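Local atomic coordinates of autophagy-related protein 9 (Schizosaccharomyces pombe, PDB entry 7D0I), a protein that scrambles phospholipids between membrane leaflets as a homotrimer with a central pore, supplying membrane for the growing autophagosome. Residues 420-424 with 617-622; 429-434 with 610-615; 404-408 with 629-634. The protein carries 1 engineered substitution. All blocks are in the same frame, centred on the assembly; numbering follows the deposited sequence.

Contact 1: residues 420-424 with 617-622; sequences FLNCL and TPVLLF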
loop_
_atom_site.group_PDB
_atom_site.type_symbol
_atom_site.label_atom_id
_atom_site.label_comp_id
_atom_site.label_asym_id
_atom_site.label_seq_id
_atom_site.Cartn_x
_atom_site.Cartn_y
_atom_site.Cartn_z
ATOM N N PHE A 420 -25.059 -48.129 -29.050
ATOM C CA PHE A 420 -25.387 -49.549 -29.033
ATOM C C PHE A 420 -24.678 -50.271 -27.895
ATOM O O PHE A 420 -25.284 -51.098 -27.210
ATOM C CB PHE A 420 -25.040 -50.198 -30.371
ATOM C CG PHE A 420 -26.106 -50.035 -31.412
ATOM C CD1 PHE A 420 -27.412 -49.758 -31.049
ATOM C CD2 PHE A 420 -25.806 -50.160 -32.756
ATOM C CE1 PHE A 420 -28.393 -49.608 -32.002
ATOM C CE2 PHE A 420 -26.785 -50.011 -33.713
ATOM C CZ PHE A 420 -28.080 -49.734 -33.334
ATOM N N LEU A 421 -23.396 -49.974 -27.681
ATOM C CA LEU A 421 -22.684 -50.616 -26.579
ATOM C C LEU A 421 -23.219 -50.173 -25.223
ATOM O O LEU A 421 -23.220 -50.958 -24.265
ATOM C CB LEU A 421 -21.188 -50.330 -26.668
ATOM C CG LEU A 421 -20.467 -50.969 -27.849
ATOM C CD1 LEU A 421 -18.974 -50.777 -27.712
ATOM C CD2 LEU A 421 -20.813 -52.436 -27.946
ATOM N N ASN A 422 -23.683 -48.930 -25.116
ATOM C CA ASN A 422 -24.231 -48.475 -23.847
ATOM C C ASN A 422 -25.604 -49.070 -23.590
ATOM O O ASN A 422 -25.929 -49.383 -22.445
ATOM C CB ASN A 422 -24.281 -46.952 -23.808
ATOM C CG ASN A 422 -22.985 -46.350 -23.337
ATOM O OD1 ASN A 422 -22.814 -46.071 -22.154
ATOM N ND2 ASN A 422 -22.059 -46.151 -24.258
ATOM N N CYS A 423 -26.417 -49.265 -24.628
ATOM C CA CYS A 423 -27.692 -49.941 -24.419
ATOM C C CYS A 423 -27.524 -51.374 -23.939
ATOM O O CYS A 423 -28.515 -52.002 -23.556
ATOM C CB CYS A 423 -28.522 -49.925 -25.700
ATOM S SG CYS A 423 -29.359 -48.364 -26.018
ATOM N N LEU A 424 -26.301 -51.904 -23.948
ATOM C CA LEU A 424 -26.018 -53.228 -23.415
ATOM C C LEU A 424 -25.281 -53.204 -22.089
ATOM O O LEU A 424 -25.499 -54.090 -21.264
ATOM C CB LEU A 424 -25.190 -54.041 -24.415
ATOM C CG LEU A 424 -25.809 -54.295 -25.787
ATOM C CD1 LEU A 424 -24.874 -55.137 -26.638
ATOM C CD2 LEU A 424 -27.163 -54.966 -25.648
ATOM N N THR A 617 -27.913 -41.961 -20.956
ATOM C CA THR A 617 -26.868 -41.543 -21.887
ATOM C C THR A 617 -27.032 -42.133 -23.284
ATOM O O THR A 617 -26.652 -41.468 -24.256
ATOM C CB THR A 617 -25.475 -41.885 -21.363
ATOM O OG1 THR A 617 -25.475 -43.185 -20.765
ATOM C CG2 THR A 617 -25.041 -40.868 -20.348
ATOM N N PRO A 618 -27.545 -43.355 -23.457
ATOM C CA PRO A 618 -27.856 -43.798 -24.821
ATOM C C PRO A 618 -28.855 -42.908 -25.530
ATOM O O PRO A 618 -28.785 -42.773 -26.756
ATOM C CB PRO A 618 -28.401 -45.211 -24.606
ATOM C CG PRO A 618 -27.660 -45.683 -23.439
ATOM C CD PRO A 618 -27.573 -44.498 -22.527
ATOM N N VAL A 619 -29.773 -42.277 -24.798
ATOM C CA VAL A 619 -30.671 -41.307 -25.421
ATOM C C VAL A 619 -29.869 -40.180 -26.055
ATOM O O VAL A 619 -30.121 -39.779 -27.197
ATOM C CB VAL A 619 -31.680 -40.773 -24.390
ATOM C CG1 VAL A 619 -32.341 -39.521 -24.911
ATOM C CG2 VAL A 619 -32.715 -41.829 -24.087
ATOM N N LEU A 620 -28.877 -39.667 -25.328
ATOM C CA LEU A 620 -28.001 -38.644 -25.887
ATOM C C LEU A 620 -27.232 -39.179 -27.085
ATOM O O LEU A 620 -27.248 -38.581 -28.165
ATOM C CB LEU A 620 -27.034 -38.140 -24.818
ATOM C CG LEU A 620 -27.608 -37.362 -23.642
ATOM C CD1 LEU A 620 -26.501 -36.983 -22.698
ATOM C CD2 LEU A 620 -28.318 -36.130 -24.127
ATOM N N LEU A 621 -26.561 -40.314 -26.914
ATOM C CA LEU A 621 -25.726 -40.856 -27.979
ATOM C C LEU A 621 -26.517 -41.258 -29.210
ATOM O O LEU A 621 -25.912 -41.486 -30.259
ATOM C CB LEU A 621 -24.940 -42.058 -27.463
ATOM C CG LEU A 621 -23.890 -41.745 -26.405
ATOM C CD1 LEU A 621 -23.527 -42.994 -25.650
ATOM C CD2 LEU A 621 -22.665 -41.159 -27.056
ATOM N N PHE A 622 -27.839 -41.366 -29.113
ATOM C CA PHE A 622 -28.651 -41.702 -30.272
ATOM C C PHE A 622 -29.365 -40.510 -30.883
ATOM O O PHE A 622 -29.575 -40.495 -32.100
ATOM C CB PHE A 622 -29.698 -42.753 -29.904
ATOM C CG PHE A 622 -29.164 -44.148 -29.840
ATOM C CD1 PHE A 622 -28.239 -44.591 -30.760
ATOM C CD2 PHE A 622 -29.592 -45.018 -28.859
ATOM C CE1 PHE A 622 -27.749 -45.875 -30.699
ATOM C CE2 PHE A 622 -29.104 -46.301 -28.796
ATOM C CZ PHE A 622 -28.183 -46.729 -29.718
#
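Phe-420 and Phe-622 meet at one margin of two antiparallel helix segments as an oblique aromatic pair, ring centroids 5.4 Å apart and planes 65° to each other. The far end of Phe-622 leads: its CZ lies 3.4 Å from CD1 of Phe-420, which sits at the edge of the Phe-622 ring. Cys-423 comes to that same rim, SG 3.5 Å from CE2 of Phe-622, making a sulfur-aromatic contact at the edge. With SG turned opposite its own carbonyl carbon (chi1 -79°), the sulfur touches two residues of the other helix; the second is Pro-618, whose CB is 3.6 Å from SG.

Pro-618 is also where the backbones come nearest, its CA 6.0 Å from that of Asn-422. Its ring presses CG against the Asn-422 CB at 3.6 Å. Beyond CB the amide of Asn-422 crosses Leu-621 at about a right angle, ND2 lying 3.7 Å from the Leu-621 CD1. This is van der Waals contact of nitrogen with methyl; the hydrogen bonds of ND2 go to the carbonyl of Ala-418 and OD1 of Asn-378, and Asn-422 touches a bound lauryl maltose neopentyl glycol.

Two membrane-embedded helix ends thus pair antiparallel: Asn-422 begins the intramembrane region 422-446, and helix 603-624 is probably intramembrane too. The proline kinks helix 603-624, which then runs through a wider turn at 620-622. Helix 412-425 lies alongside, the short segments at 167°, and its earlier residues Phe-415 and Ile-416 extend the packing on Leu-621 and Phe-622. Helix 373-382 adds Thr-374 and Thr-375 on Thr-617 and Asn-378 on Leu-621.

Contact 2: residues 429-434 with 610-615; sequences VAIYLV and EILGIL. With LMN (Lauryl Maltose Neopentyl Glycol), chain H.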
loop_
_atom_site.group_PDB
_atom_site.type_symbol
_atom_site.label_atom_id
_atom_site.label_comp_id
_atom_site.label_asym_id
_atom_site.label_seq_id
_atom_site.Cartn_x
_atom_site.Cartn_y
_atom_site.Cartn_z
ATOM N N VAL A 429 -24.497 -51.699 -15.338
ATOM C CA VAL A 429 -23.688 -50.749 -14.593
ATOM C C VAL A 429 -24.540 -49.945 -13.623
ATOM O O VAL A 429 -24.133 -49.713 -12.486
ATOM C CB VAL A 429 -22.906 -49.828 -15.551
ATOM C CG1 VAL A 429 -22.499 -48.552 -14.848
ATOM C CG2 VAL A 429 -21.676 -50.542 -16.059
ATOM N N ALA A 430 -25.736 -49.540 -14.043
ATOM C CA ALA A 430 -26.645 -48.864 -13.128
ATOM C C ALA A 430 -27.071 -49.793 -11.999
ATOM O O ALA A 430 -27.238 -49.354 -10.856
ATOM C CB ALA A 430 -27.864 -48.340 -13.883
ATOM N N ILE A 431 -27.235 -51.083 -12.296
ATOM C CA ILE A 431 -27.585 -52.044 -11.254
ATOM C C ILE A 431 -26.472 -52.135 -10.219
ATOM O O ILE A 431 -26.711 -52.026 -9.009
ATOM C CB ILE A 431 -27.897 -53.416 -11.875
ATOM C CG1 ILE A 431 -29.275 -53.396 -12.536
ATOM C CG2 ILE A 431 -27.819 -54.505 -10.827
ATOM C CD1 ILE A 431 -29.626 -54.677 -13.246
ATOM N N TYR A 432 -25.238 -52.345 -10.679
ATOM C CA TYR A 432 -24.123 -52.394 -9.746
ATOM C C TYR A 432 -24.007 -51.098 -8.964
ATOM O O TYR A 432 -23.684 -51.111 -7.775
ATOM C CB TYR A 432 -22.810 -52.669 -10.468
ATOM C CG TYR A 432 -21.621 -52.358 -9.595
ATOM C CD1 TYR A 432 -21.200 -53.253 -8.630
ATOM C CD2 TYR A 432 -20.940 -51.156 -9.715
ATOM C CE1 TYR A 432 -20.128 -52.969 -7.820
ATOM C CE2 TYR A 432 -19.870 -50.866 -8.906
ATOM C CZ TYR A 432 -19.466 -51.775 -7.962
ATOM O OH TYR A 432 -18.393 -51.486 -7.156
ATOM N N LEU A 433 -24.250 -49.964 -9.616
ATOM C CA LEU A 433 -24.067 -48.693 -8.935
ATOM C C LEU A 433 -25.114 -48.497 -7.852
ATOM O O LEU A 433 -24.793 -48.029 -6.755
ATOM C CB LEU A 433 -24.110 -47.545 -9.936
ATOM C CG LEU A 433 -23.325 -46.328 -9.467
ATOM C CD1 LEU A 433 -21.870 -46.695 -9.289
ATOM C CD2 LEU A 433 -23.470 -45.202 -10.454
ATOM N N VAL A 434 -26.367 -48.859 -8.128
ATOM C CA VAL A 434 -27.386 -48.695 -7.101
ATOM C C VAL A 434 -27.148 -49.673 -5.959
ATOM O O VAL A 434 -27.359 -49.326 -4.792
ATOM C CB VAL A 434 -28.800 -48.827 -7.695
ATOM C CG1 VAL A 434 -29.073 -50.236 -8.163
ATOM C CG2 VAL A 434 -29.831 -48.395 -6.678
ATOM N N GLU A 610 -26.801 -39.662 -10.910
ATOM C CA GLU A 610 -25.685 -40.426 -11.443
ATOM C C GLU A 610 -26.090 -41.846 -11.788
ATOM O O GLU A 610 -25.361 -42.527 -12.513
ATOM C CB GLU A 610 -24.531 -40.456 -10.443
ATOM C CG GLU A 610 -23.157 -40.643 -11.060
ATOM C CD GLU A 610 -22.526 -39.331 -11.501
ATOM O OE1 GLU A 610 -21.299 -39.298 -11.726
ATOM O OE2 GLU A 610 -23.258 -38.327 -11.618
ATOM N N ILE A 611 -27.216 -42.314 -11.259
ATOM C CA ILE A 611 -27.748 -43.613 -11.662
ATOM C C ILE A 611 -28.700 -43.484 -12.841
ATOM O O ILE A 611 -28.695 -44.323 -13.744
ATOM C CB ILE A 611 -28.428 -44.298 -10.462
ATOM C CG1 ILE A 611 -27.395 -44.619 -9.389
ATOM C CG2 ILE A 611 -29.129 -45.559 -10.900
ATOM C CD1 ILE A 611 -27.997 -45.163 -8.124
ATOM N N LEU A 612 -29.524 -42.438 -12.870
ATOM C CA LEU A 612 -30.444 -42.266 -13.987
ATOM C C LEU A 612 -29.721 -41.823 -15.253
ATOM O O LEU A 612 -30.180 -42.111 -16.365
ATOM C CB LEU A 612 -31.534 -41.266 -13.614
ATOM C CG LEU A 612 -32.716 -41.164 -14.574
ATOM C CD1 LEU A 612 -33.414 -42.499 -14.677
ATOM C CD2 LEU A 612 -33.682 -40.095 -14.109
ATOM N N GLY A 613 -28.584 -41.140 -15.114
ATOM C CA GLY A 613 -27.846 -40.712 -16.285
ATOM C C GLY A 613 -27.145 -41.851 -16.985
ATOM O O GLY A 613 -27.018 -41.842 -18.208
ATOM N N ILE A 614 -26.682 -42.846 -16.231
ATOM C CA ILE A 614 -26.110 -44.022 -16.870
ATOM C C ILE A 614 -27.148 -44.701 -17.747
ATOM O O ILE A 614 -26.812 -45.319 -18.760
ATOM C CB ILE A 614 -25.540 -44.973 -15.807
ATOM C CG1 ILE A 614 -24.435 -44.269 -15.030
ATOM C CG2 ILE A 614 -24.999 -46.231 -16.443
ATOM C CD1 ILE A 614 -23.758 -45.147 -14.032
ATOM N N LEU A 615 -28.425 -44.573 -17.391
ATOM C CA LEU A 615 -29.483 -45.130 -18.221
ATOM C C LEU A 615 -29.813 -44.222 -19.393
ATOM O O LEU A 615 -30.069 -44.702 -20.500
ATOM C CB LEU A 615 -30.734 -45.375 -17.381
ATOM C CG LEU A 615 -30.614 -46.410 -16.267
ATOM C CD1 LEU A 615 -31.915 -46.506 -15.505
ATOM C CD2 LEU A 615 -30.233 -47.753 -16.847
HETATM C C1 LMN H . -15.314 -43.985 -11.875
HETATM O O1 LMN H . -14.211 -44.641 -12.132
HETATM C C2 LMN H . -15.072 -42.926 -10.772
HETATM O O2 LMN H . -14.276 -41.882 -11.328
HETATM C C3 LMN H . -16.323 -42.315 -10.209
HETATM O O3 LMN H . -15.937 -41.670 -8.946
HETATM C C4 LMN H . -17.431 -43.250 -9.939
HETATM O O4 LMN H . -18.706 -42.476 -9.799
HETATM C C5 LMN H . -17.631 -44.238 -11.031
HETATM O O5 LMN H . -16.384 -44.960 -11.340
HETATM C C6 LMN H . -18.691 -45.265 -10.636
HETATM O O6 LMN H . -18.769 -46.250 -11.644
HETATM C CAA LMN H . -19.028 -55.497 -12.610
HETATM C CAB LMN H . -9.635 -53.413 -20.815
HETATM O OAI LMN H . -19.734 -43.360 -4.518
HETATM O OAJ LMN H . -5.443 -40.510 -9.614
HETATM O OAL LMN H . -13.334 -44.422 -8.129
HETATM O OAN LMN H . -7.934 -42.637 -10.221
HETATM O OAP LMN H . -8.840 -45.164 -10.672
HETATM O OAQ LMN H . -20.761 -40.706 -5.043
HETATM O OAR LMN H . -5.791 -40.258 -5.489
HETATM O OAS LMN H . -19.069 -39.040 -6.523
HETATM O OAT LMN H . -8.290 -40.431 -4.255
HETATM O OAU LMN H . -19.324 -39.998 -9.457
HETATM O OAV LMN H . -9.941 -42.455 -5.928
HETATM C CAW LMN H . -18.679 -54.140 -11.958
HETATM C CAX LMN H . -10.062 -52.217 -19.936
HETATM C CAY LMN H . -19.378 -53.002 -12.747
HETATM C CAZ LMN H . -10.340 -52.716 -18.496
HETATM C CBA LMN H . -18.749 -51.622 -12.408
HETATM C CBB LMN H . -10.791 -51.521 -17.611
HETATM C CBC LMN H . -17.374 -51.793 -11.694
HETATM C CBD LMN H . -9.613 -50.518 -17.454
HETATM C CBE LMN H . -17.090 -50.542 -10.810
HETATM C CBF LMN H . -9.690 -49.869 -16.039
HETATM C CBG LMN H . -17.381 -49.250 -11.632
HETATM C CBH LMN H . -10.354 -48.461 -16.132
HETATM C CBI LMN H . -16.118 -48.908 -12.487
HETATM C CBJ LMN H . -11.686 -48.480 -15.316
HETATM C CBK LMN H . -14.919 -48.577 -11.530
HETATM C CBL LMN H . -11.980 -47.037 -14.770
HETATM C CBM LMN H . -19.911 -43.703 -5.872
HETATM C CBN LMN H . -6.281 -39.958 -8.621
HETATM C CBP LMN H . -12.060 -43.844 -7.951
HETATM C CBQ LMN H . -13.611 -48.399 -12.381
HETATM C CBR LMN H . -13.178 -46.408 -13.959
HETATM C CBS LMN H . -14.204 -45.983 -11.618
HETATM C CBT LMN H . -11.723 -46.695 -11.800
HETATM O OBV LMN H . -11.070 -45.526 -12.324
HETATM O OBX LMN H . -11.548 -44.726 -10.148
HETATM O OBY LMN H . -20.269 -42.729 -8.064
HETATM O OBZ LMN H . -7.797 -41.794 -8.153
HETATM O OCB LMN H . -10.183 -41.643 -8.512
HETATM C CCC LMN H . -20.511 -42.541 -6.613
HETATM C CCD LMN H . -6.653 -41.018 -7.622
HETATM C CCF LMN H . -11.477 -43.517 -9.292
HETATM C CCH LMN H . -9.375 -42.855 -10.435
HETATM C CCJ LMN H . -10.976 -44.431 -11.459
HETATM C CCL LMN H . -9.515 -44.062 -11.296
HETATM C CCM LMN H . -13.176 -46.877 -12.447
HETATM C CCN LMN H . -19.901 -41.239 -6.071
HETATM C CCO LMN H . -6.987 -40.348 -6.285
HETATM C CCQ LMN H . -10.049 -42.974 -9.131
HETATM C CCR LMN H . -18.955 -42.184 -8.470
HETATM C CCS LMN H . -9.085 -41.152 -7.799
HETATM C CCT LMN H . -19.724 -40.205 -7.122
HETATM C CCU LMN H . -8.031 -41.099 -5.534
HETATM C CCV LMN H . -18.887 -40.665 -8.260
HETATM C CCW LMN H . -9.312 -41.208 -6.282
#
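Leu-433 and Ile-614 pack crosswise in an antiparallel helix pair, the short segments at 171°, formed by an intramembrane helix and a second one inferred to be intramembrane. This is the tight part. CD2 of Leu-433 lies 3.6 Å from CD1 of Ile-614, and that same CD1 also receives CG1 of Val-429 at 3.7 Å. Small Ala-430 lets the backbones close in: its CA is 5.6 Å from that of Ile-611, with its methyl directed at the partner helix. No hydrogen bond crosses between the two segments; the contact is aliphatic packing.

At the margin less is buried. Leu-615 offers little more than CD2, 3.8 Å from the Ala-430 CB, and Val-434 is met by CD1 of Ile-611, which lies 3.7 Å from CA of Val-434; Val-434 and Leu-615 lie on the surface, where they may face lipid.

Leu-433 joins this packing to a detergent pocket. CG stands opposite its backbone N (chi1 -154°), and while CD2 enters the helix interface the other branch, CD1, comes 3.7 Å from C6 of lauryl maltose neopentyl glycol. Tyr-432, also backed by Val-213 and Val-216 of helix 198-223, takes no part between the helices but lays one ring face along an alkyl tail of the detergent. A pocket holding both sugar and tail is consistent with a place for lipid in a scramblase. At its sugar end stands Glu-610, whose OE1 accepts a hydrogen bond from ND1 of His-373 and lies 3.1 Å from OAU of the detergent.

Contact 3: residues 404-408 with 629-634; sequences RKRLS and SQDIVD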
loop_
_atom_site.group_PDB
_atom_site.type_symbol
_atom_site.label_atom_id
_atom_site.label_comp_id
_atom_site.label_asym_id
_atom_site.label_seq_id
_atom_site.Cartn_x
_atom_site.Cartn_y
_atom_site.Cartn_z
ATOM N N ARG A 404 -14.632 -31.463 -44.012
ATOM C CA ARG A 404 -15.613 -31.262 -42.954
ATOM C C ARG A 404 -16.879 -32.077 -43.150
ATOM O O ARG A 404 -17.682 -32.159 -42.221
ATOM C CB ARG A 404 -15.985 -29.785 -42.852
ATOM C CG ARG A 404 -16.642 -29.237 -44.097
ATOM C CD ARG A 404 -17.290 -27.896 -43.831
ATOM N NE ARG A 404 -18.548 -28.043 -43.114
ATOM C CZ ARG A 404 -19.202 -27.038 -42.545
ATOM N NH1 ARG A 404 -20.342 -27.260 -41.911
ATOM N NH2 ARG A 404 -18.709 -25.811 -42.601
ATOM N N LYS A 405 -17.088 -32.659 -44.325
ATOM C CA LYS A 405 -18.263 -33.484 -44.557
ATOM C C LYS A 405 -17.989 -34.967 -44.378
ATOM O O LYS A 405 -18.923 -35.722 -44.100
ATOM C CB LYS A 405 -18.813 -33.245 -45.969
ATOM C CG LYS A 405 -19.168 -31.799 -46.262
ATOM C CD LYS A 405 -20.314 -31.318 -45.394
ATOM C CE LYS A 405 -21.592 -32.074 -45.701
ATOM N NZ LYS A 405 -22.034 -31.867 -47.107
ATOM N N ARG A 406 -16.740 -35.397 -44.537
ATOM C CA ARG A 406 -16.401 -36.794 -44.304
ATOM C C ARG A 406 -16.245 -37.076 -42.818
ATOM O O ARG A 406 -16.751 -38.083 -42.316
ATOM C CB ARG A 406 -15.120 -37.151 -45.052
ATOM C CG ARG A 406 -14.628 -38.555 -44.792
ATOM C CD ARG A 406 -13.374 -38.846 -45.593
ATOM N NE ARG A 406 -12.334 -37.855 -45.354
ATOM C CZ ARG A 406 -11.339 -38.009 -44.487
ATOM N NH1 ARG A 406 -10.437 -37.053 -44.337
ATOM N NH2 ARG A 406 -11.244 -39.124 -43.779
ATOM N N LEU A 407 -15.549 -36.194 -42.104
ATOM C CA LEU A 407 -15.355 -36.387 -40.673
ATOM C C LEU A 407 -16.666 -36.245 -39.915
ATOM O O LEU A 407 -16.943 -37.019 -38.993
ATOM C CB LEU A 407 -14.328 -35.392 -40.151
ATOM C CG LEU A 407 -12.973 -35.448 -40.838
ATOM C CD1 LEU A 407 -12.109 -34.350 -40.306
ATOM C CD2 LEU A 407 -12.327 -36.785 -40.603
ATOM N N SER A 408 -17.484 -35.281 -40.287
ATOM C CA SER A 408 -18.770 -35.074 -39.635
ATOM C C SER A 408 -19.765 -36.128 -39.951
ATOM O O SER A 408 -20.917 -36.001 -39.543
ATOM C CB SER A 408 -19.333 -33.712 -40.021
ATOM O OG SER A 408 -20.743 -33.757 -40.098
ATOM N N SER A 629 -22.982 -33.370 -34.392
ATOM C CA SER A 629 -21.677 -33.857 -34.815
ATOM C C SER A 629 -20.963 -32.828 -35.675
ATOM O O SER A 629 -19.799 -32.498 -35.423
ATOM C CB SER A 629 -21.825 -35.174 -35.568
ATOM O OG SER A 629 -22.605 -34.990 -36.728
ATOM N N GLN A 630 -21.650 -32.300 -36.689
ATOM C CA GLN A 630 -21.048 -31.322 -37.588
ATOM C C GLN A 630 -20.368 -30.204 -36.811
ATOM O O GLN A 630 -19.165 -29.972 -36.956
ATOM C CB GLN A 630 -22.109 -30.754 -38.527
ATOM C CG GLN A 630 -21.547 -29.878 -39.626
ATOM C CD GLN A 630 -20.746 -30.666 -40.636
ATOM O OE1 GLN A 630 -21.270 -31.555 -41.303
ATOM N NE2 GLN A 630 -19.466 -30.350 -40.747
ATOM N N ASP A 631 -21.133 -29.517 -35.957
ATOM C CA ASP A 631 -20.584 -28.441 -35.136
ATOM C C ASP A 631 -19.285 -28.862 -34.471
ATOM O O ASP A 631 -18.288 -28.133 -34.520
ATOM C CB ASP A 631 -21.596 -28.018 -34.076
ATOM C CG ASP A 631 -22.697 -27.156 -34.637
ATOM O OD1 ASP A 631 -22.490 -26.552 -35.708
ATOM O OD2 ASP A 631 -23.766 -27.075 -34.000
ATOM N N ILE A 632 -19.274 -30.049 -33.867
ATOM C CA ILE A 632 -18.088 -30.509 -33.155
ATOM C C ILE A 632 -16.876 -30.465 -34.069
ATOM O O ILE A 632 -15.845 -29.876 -33.730
ATOM C CB ILE A 632 -18.316 -31.916 -32.583
ATOM C CG1 ILE A 632 -19.306 -31.850 -31.429
ATOM C CG2 ILE A 632 -17.015 -32.508 -32.120
ATOM C CD1 ILE A 632 -19.855 -33.178 -31.043
ATOM N N VAL A 633 -17.003 -31.043 -35.265
ATOM C CA VAL A 633 -15.899 -31.004 -36.219
ATOM C C VAL A 633 -15.475 -29.564 -36.472
ATOM O O VAL A 633 -14.290 -29.220 -36.364
ATOM C CB VAL A 633 -16.295 -31.710 -37.525
ATOM C CG1 VAL A 633 -15.205 -31.544 -38.547
ATOM C CG2 VAL A 633 -16.541 -33.168 -37.260
ATOM N N ASP A 634 -16.441 -28.694 -36.759
ATOM C CA ASP A 634 -16.108 -27.300 -37.012
ATOM C C ASP A 634 -15.434 -26.675 -35.804
ATOM O O ASP A 634 -14.498 -25.885 -35.951
ATOM C CB ASP A 634 -17.358 -26.520 -37.397
ATOM C CG ASP A 634 -17.901 -26.932 -38.741
ATOM O OD1 ASP A 634 -18.610 -27.953 -38.811
ATOM O OD2 ASP A 634 -17.607 -26.245 -39.736
#
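Ser-629 opens helix 629-638 against Ser-408, its OG 3.4 Å from the Ser-408 O, though its hydrogen bonds go to Arg-412 and the carbonyl of Pro-626. Next, Gln-630 spends both ends of its amide. CG lies opposite the backbone N (chi1 -172°) and the chain bends at chi2, bringing the amide between Arg-404 and Ser-408. OE1 accepts from OG of Ser-408 at 2.6 Å, the hydroxyl standing well above the carbonyl plane. NE2 gives one hydrogen to the Arg-404 O at 2.9 Å, nearly straight (163°), and the other to the syn side of OD1 of Asp-634, 3.2 Å away. Together these bonds would hold the amide in one orientation. With an alanine here, the Ser-408 hydroxyl and the Arg-404 carbonyl would probably lose their mates and Asp-634 would be freer to turn. Val-633 follows with CG2 3.8 Å from CA of Ser-408. At Asp-634, OD2 sits over one face of the Arg-404 guanidinium, 3.1 Å from NH2: a salt bridge of charges alone, shared with Arg-637.

Helices 404-410 and 629-638, both inferred to be cytoplasmic, cross here at 123°. Loop residues add Phe-398 on Leu-407 and Ile-359, Ile-383 and Leu-411 on Ile-632.

In the fold
The three contacts are nested along the chain, contact 2 inside contact 1 and contact 1 inside contact 3, so the chain doubles back, nearly antiparallel at contacts 1 and 2 and more steeply crossed at contact 3. Contacts 1 and 2 share helix 603-624, which pairs first with helix 427-447 and then with helix 412-425; their centres are about 13 Å apart. Both border detergent: Tyr-432, Leu-433 and Glu-610 line one pocket, while Asn-422 and Val-429, one from each contact, belong to a second. Contact 3 carries the pairing into probably cytoplasmic helices, its centre about 20 Å from that of contact 1 and its nearest atoms about 17 Å from those of contact 2.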